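Local coordinates for methanol--corrinoid protein co-methyltransferase (Methanosarcina barkeri, PDB 2I2X) that catalyses the transfer of the methyl group of methanol to the cob(I)amide bound by its partner corrinoid protein MtaC, a zinc-dependent step of methanogenesis, at residues Leu32-Gly37 with Gly281-Met286; Lys267-Glu272 with Ser311-Glu316. One frame throughout, in Å; residues are numbered along the deposited sequence.

In the fold
Both contacts belong to the TIM-barrel part of MtaB, and their centres lie about 15 Å apart. Along the chain the segments alternate: Leu32-Gly37 comes first, then Lys267-Glu272 of contact 2, Gly281-Met286 of contact 1 after helix 273-280, and finally Ser311-Glu316. Strands 285-287 and 309-311, parallel neighbours in the sheet, link the two. Met286 O lies 2.9 Å from Ser311 N, a probable hydrogen bond, and Thr285 CG2 packs 3.6 Å from Asp268 CB. Contact 1 thus sits where strand 285-287 is entered, away from the annotated sites, whereas contact 2 joins loops near the centre of the chain that carry zinc, potassium and corrinoid contacts.

Contact 1 (Leu32-Gly37 with Gly281-Met286); sequences LEIGAG and GMPMTM
Gly35 and Pro283 bring the two backbones nearest, their CA atoms 5.3 Å apart, where one segment turns a corner beyond strand 32-33 and the other runs from the end of helix 273-280 toward strand 285-287. No backbone pairing joins the two segments; Ile34 and Gly35 make their backbone bonds to Val26 and Ser22 instead. Gly35 has a positive phi of 77°, which favours glycine, and a side chain here would press closely on the proline ring, so hydrogen suits the place twice over. The CA of Gly35 lies 4.3 Å from Pro283 CB. The side-chain contact is purely apolar: the CG2 methyl of Ile34 meets Pro283 CB at 3.9 Å and CG at 4.2 Å, the two side chains crossing at about a right angle. Because CG2 stands anti to the backbone N, this branch of the isoleucine faces the ring. Proline suits the turn into the strand, offering a compact apolar surface without a backbone N-H to satisfy. Ile34 also packs on Cys309 of strand 309-311, and Pro283 on Asp308. This is plain packing that joins the hairpin of strands 25-28 and 32-33 to the N-terminal end of strand 285-287 of the TIM barrel.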
loop_
_atom_site.group_PDB
_atom_site.type_symbol
_atom_site.label_atom_id
_atom_site.label_comp_id
_atom_site.label_asym_id
_atom_site.label_seq_id
_atom_site.Cartn_x
_atom_site.Cartn_y
_atom_site.Cartn_z
ATOM N N LEU A 32 -11.512 18.277 -16.190
ATOM C CA LEU A 32 -10.960 18.379 -14.830
ATOM C C LEU A 32 -10.678 19.831 -14.389
ATOM O O LEU A 32 -10.285 20.692 -15.201
ATOM C CB LEU A 32 -9.672 17.558 -14.685
ATOM C CG LEU A 32 -9.269 17.295 -13.221
ATOM C CD1 LEU A 32 -10.237 16.319 -12.539
ATOM C CD2 LEU A 32 -7.810 16.831 -13.057
ATOM N N GLU A 33 -10.866 20.101 -13.102
ATOM C CA GLU A 33 -10.493 21.397 -12.566
ATOM C C GLU A 33 -9.798 21.248 -11.235
ATOM O O GLU A 33 -10.188 20.421 -10.396
ATOM C CB GLU A 33 -11.691 22.319 -12.463
ATOM C CG GLU A 33 -12.316 22.712 -13.824
ATOM C CD GLU A 33 -13.504 23.637 -13.645
ATOM O OE1 GLU A 33 -13.889 23.850 -12.480
ATOM O OE2 GLU A 33 -14.048 24.160 -14.653
ATOM N N ILE A 34 -8.736 22.034 -11.074
ATOM C CA ILE A 34 -7.821 21.881 -9.951
ATOM C C ILE A 34 -7.808 23.142 -9.116
ATOM O O ILE A 34 -7.592 24.228 -9.651
ATOM C CB ILE A 34 -6.403 21.533 -10.444
ATOM C CG1 ILE A 34 -6.481 20.411 -11.467
ATOM C CG2 ILE A 34 -5.502 21.164 -9.261
ATOM C CD1 ILE A 34 -5.225 20.181 -12.232
ATOM N N GLY A 35 -8.046 22.984 -7.811
ATOM C CA GLY A 35 -8.191 24.095 -6.887
ATOM C C GLY A 35 -9.551 24.737 -7.029
ATOM O O GLY A 35 -9.765 25.869 -6.590
ATOM N N ALA A 36 -10.487 23.996 -7.610
ATOM C CA ALA A 36 -11.838 24.486 -7.906
ATOM C C ALA A 36 -12.951 24.075 -6.909
ATOM O O ALA A 36 -14.134 24.114 -7.248
ATOM C CB ALA A 36 -12.239 24.040 -9.345
ATOM N N GLY A 37 -12.613 23.706 -5.685
ATOM C CA GLY A 37 -13.675 23.265 -4.783
ATOM C C GLY A 37 -13.710 21.741 -4.613
ATOM O O GLY A 37 -14.689 21.222 -4.155
ATOM N N GLY A 281 -1.197 31.582 -4.402
ATOM C CA GLY A 281 -2.634 31.309 -4.532
ATOM C C GLY A 281 -2.911 30.274 -5.600
ATOM O O GLY A 281 -4.047 30.138 -6.069
ATOM N N MET A 282 -1.863 29.542 -5.981
ATOM C CA MET A 282 -1.941 28.509 -7.003
ATOM C C MET A 282 -2.083 27.128 -6.359
ATOM O O MET A 282 -1.637 26.933 -5.200
ATOM C CB MET A 282 -0.700 28.541 -7.883
ATOM C CG MET A 282 -0.762 29.647 -8.909
ATOM S SD MET A 282 0.838 29.971 -9.654
ATOM C CE MET A 282 0.432 31.284 -10.781
ATOM N N PRO A 283 -2.712 26.178 -7.082
ATOM C CA PRO A 283 -2.941 24.874 -6.525
ATOM C C PRO A 283 -1.673 24.022 -6.469
ATOM O O PRO A 283 -0.761 24.216 -7.292
ATOM C CB PRO A 283 -3.970 24.267 -7.493
ATOM C CG PRO A 283 -3.591 24.844 -8.771
ATOM C CD PRO A 283 -3.297 26.280 -8.427
ATOM N N MET A 284 -1.643 23.065 -5.526
ATOM C CA MET A 284 -0.462 22.222 -5.307
ATOM C C MET A 284 -0.866 20.782 -4.986
ATOM O O MET A 284 -1.821 20.543 -4.258
ATOM C CB MET A 284 0.376 22.755 -4.157
ATOM C CG MET A 284 0.852 24.191 -4.321
ATOM S SD MET A 284 2.166 24.395 -5.563
ATOM C CE MET A 284 1.703 25.998 -6.241
ATOM N N THR A 285 -0.127 19.824 -5.543
ATOM C CA THR A 285 -0.205 18.460 -5.077
ATOM C C THR A 285 0.671 18.254 -3.847
ATOM O O THR A 285 1.743 18.864 -3.728
ATOM C CB THR A 285 0.221 17.512 -6.173
ATOM O OG1 THR A 285 -0.535 17.823 -7.340
ATOM C CG2 THR A 285 -0.059 16.089 -5.785
ATOM N N MET A 286 0.222 17.386 -2.939
ATOM C CA MET A 286 1.038 17.005 -1.771
ATOM C C MET A 286 1.075 15.486 -1.645
ATOM O O MET A 286 0.329 14.782 -2.354
ATOM C CB MET A 286 0.507 17.648 -0.491
ATOM C CG MET A 286 0.297 19.165 -0.576
ATOM S SD MET A 286 1.807 20.177 -0.667
ATOM C CE MET A 286 2.544 20.000 0.983
#

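Contact 2 (Lys267-Glu272 with Ser311-Glu316); sequences KDCGYE and SNESVE. With ZN (zinc ion), chain Q; K (potassium ion), chain S.
Asp268 and Ser311 meet through a short hydrogen bond in the loops of the TIM barrel that hold the metal site, with Glu313 beside them. Ser311 OG donates to Asp268 OD2 at 2.7 Å, and OD2 accepts through its anti lone pair, away from the other carboxylate oxygen. The same OG accepts from Glu313 N at 2.8 Å, forming an ST turn; serine is apt because its one hydroxyl can give a proton to the aspartate and take one from the backbone. With OG anti to the backbone N (chi1 162°), the hydroxyl reaches both partners.

Asp268 is the second residue of the type I turn from Lys267 to Gly270. Its short side chain lets OD1 receive a weak bond from Cys269 N and form a salt bridge with Lys267 NZ at 3.2 Å, whose hydrogen bond is weak, while a water bridges OD2 to Glu313 O. With an alanine here, the Ser311 hydroxyl would probably lose its acceptor, the bridging water its OD2 partner, and Lys267 one of its carboxylates, though Glu84 would still pair with the amine.

Glu313 brings a second carboxylate across the first, their planes 43° apart and OE2 only 3.3 Å from Asp268 OD2. Such a close approach of two acids would be costly alone; the nearby Lys267 and potassium ion probably offset it. The longer glutamate chain, bent at chi2 (57°), carries OE1 to the potassium, to which Glu86 and Glu164 also bind, while OE2 lies 3.5 Å from Cys269 CB. Next to them, Ser314 touches the corrinoid. Cys269 completes the zinc site with Glu164 and Cys220, its soft sulfur SG lying 2.4 Å from the zinc ion.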
loop_
_atom_site.group_PDB
_atom_site.type_symbol
_atom_site.label_atom_id
_atom_site.label_comp_id
_atom_site.label_asym_id
_atom_site.label_seq_id
_atom_site.Cartn_x
_atom_site.Cartn_y
_atom_site.Cartn_z
ATOM N N LYS A 267 4.388 19.827 -8.210
ATOM C CA LYS A 267 4.703 18.433 -7.920
ATOM C C LYS A 267 4.530 18.012 -6.494
ATOM O O LYS A 267 4.921 18.707 -5.576
ATOM C CB LYS A 267 6.148 18.130 -8.307
ATOM C CG LYS A 267 6.312 17.844 -9.789
ATOM C CD LYS A 267 6.051 16.393 -10.043
ATOM C CE LYS A 267 7.185 15.558 -9.502
ATOM N NZ LYS A 267 6.755 14.150 -9.463
ATOM N N ASP A 268 3.995 16.801 -6.360
ATOM C CA ASP A 268 3.696 16.144 -5.092
ATOM C C ASP A 268 4.823 16.152 -4.066
ATOM O O ASP A 268 4.594 16.421 -2.889
ATOM C CB ASP A 268 3.234 14.707 -5.369
ATOM C CG ASP A 268 4.225 13.919 -6.204
ATOM O OD1 ASP A 268 5.287 14.473 -6.586
ATOM O OD2 ASP A 268 3.959 12.732 -6.470
ATOM N N CYS A 269 6.035 15.851 -4.495
ATOM C CA CYS A 269 7.149 15.761 -3.550
ATOM C C CYS A 269 7.685 17.137 -3.123
ATOM O O CYS A 269 8.637 17.228 -2.318
ATOM C CB CYS A 269 8.273 14.875 -4.096
ATOM S SG CYS A 269 8.944 15.406 -5.690
ATOM N N GLY A 270 7.045 18.183 -3.628
ATOM C CA GLY A 270 7.311 19.562 -3.193
ATOM C C GLY A 270 6.617 19.844 -1.871
ATOM O O GLY A 270 5.612 20.556 -1.817
ATOM N N TYR A 271 7.142 19.301 -0.777
ATOM C CA TYR A 271 6.549 19.598 0.500
ATOM C C TYR A 271 6.521 21.088 0.805
ATOM O O TYR A 271 5.661 21.544 1.564
ATOM C CB TYR A 271 7.312 18.880 1.578
ATOM C CG TYR A 271 7.068 17.381 1.659
ATOM C CD1 TYR A 271 7.760 16.506 0.840
ATOM C CD2 TYR A 271 6.191 16.844 2.611
ATOM C CE1 TYR A 271 7.591 15.143 0.946
ATOM C CE2 TYR A 271 5.999 15.478 2.712
ATOM C CZ TYR A 271 6.714 14.624 1.876
ATOM O OH TYR A 271 6.573 13.240 1.966
ATOM N N GLU A 272 7.478 21.841 0.248
ATOM C CA GLU A 272 7.506 23.276 0.409
ATOM C C GLU A 272 6.347 23.968 -0.329
ATOM O O GLU A 272 6.164 25.188 -0.193
ATOM C CB GLU A 272 8.856 23.844 -0.065
ATOM C CG GLU A 272 9.142 23.792 -1.607
ATOM C CD GLU A 272 9.606 22.423 -2.100
ATOM O OE1 GLU A 272 10.095 22.362 -3.265
ATOM O OE2 GLU A 272 9.469 21.414 -1.343
ATOM N N SER A 311 -1.142 12.660 -3.609
ATOM C CA SER A 311 -0.361 11.656 -4.292
ATOM C C SER A 311 0.279 10.556 -3.391
ATOM O O SER A 311 0.496 10.774 -2.202
ATOM C CB SER A 311 0.715 12.388 -5.088
ATOM O OG SER A 311 1.781 11.524 -5.454
ATOM N N ASN A 312 0.591 9.403 -3.995
ATOM C CA ASN A 312 1.297 8.288 -3.328
ATOM C C ASN A 312 2.774 8.266 -3.671
ATOM O O ASN A 312 3.485 7.307 -3.323
ATOM C CB ASN A 312 0.715 6.935 -3.778
ATOM C CG ASN A 312 1.011 6.659 -5.239
ATOM O OD1 ASN A 312 0.703 7.486 -6.083
ATOM N ND2 ASN A 312 1.654 5.521 -5.540
ATOM N N GLU A 313 3.214 9.301 -4.408
ATOM C CA GLU A 313 4.625 9.567 -4.739
ATOM C C GLU A 313 5.138 8.595 -5.782
ATOM O O GLU A 313 5.488 8.985 -6.889
ATOM C CB GLU A 313 5.510 9.577 -3.487
ATOM C CG GLU A 313 7.012 9.674 -3.743
ATOM C CD GLU A 313 7.436 10.909 -4.556
ATOM O OE1 GLU A 313 8.600 10.911 -5.024
ATOM O OE2 GLU A 313 6.634 11.870 -4.726
ATOM N N SER A 314 5.161 7.316 -5.431
ATOM C CA SER A 314 5.583 6.283 -6.348
ATOM C C SER A 314 5.454 4.889 -5.735
ATOM O O SER A 314 5.602 4.707 -4.522
ATOM C CB SER A 314 7.030 6.499 -6.751
ATOM O OG SER A 314 7.265 5.744 -7.924
ATOM N N VAL A 315 5.203 3.911 -6.591
ATOM C CA VAL A 315 5.199 2.520 -6.203
ATOM C C VAL A 315 5.494 1.714 -7.466
ATOM O O VAL A 315 5.089 2.112 -8.575
ATOM C CB VAL A 315 3.817 2.120 -5.627
ATOM C CG1 VAL A 315 2.697 2.222 -6.721
ATOM C CG2 VAL A 315 3.856 0.722 -4.939
ATOM N N GLU A 316 6.192 0.588 -7.309
ATOM C CA GLU A 316 6.393 -0.327 -8.431
ATOM C C GLU A 316 5.079 -0.955 -8.861
ATOM O O GLU A 316 4.277 -1.337 -8.031
ATOM C CB GLU A 316 7.378 -1.442 -8.093
ATOM C CG GLU A 316 7.634 -2.328 -9.304
ATOM C CD GLU A 316 8.520 -3.472 -8.995
ATOM O OE1 GLU A 316 9.675 -3.445 -9.486
ATOM O OE2 GLU A 316 8.068 -4.384 -8.236
HETATM ZN ZN ZN Q . 10.691 13.859 -6.216
HETATM K K K S . 9.577 11.810 -7.888
HETATM O O HOH W 1 5.964 11.345 -7.983
#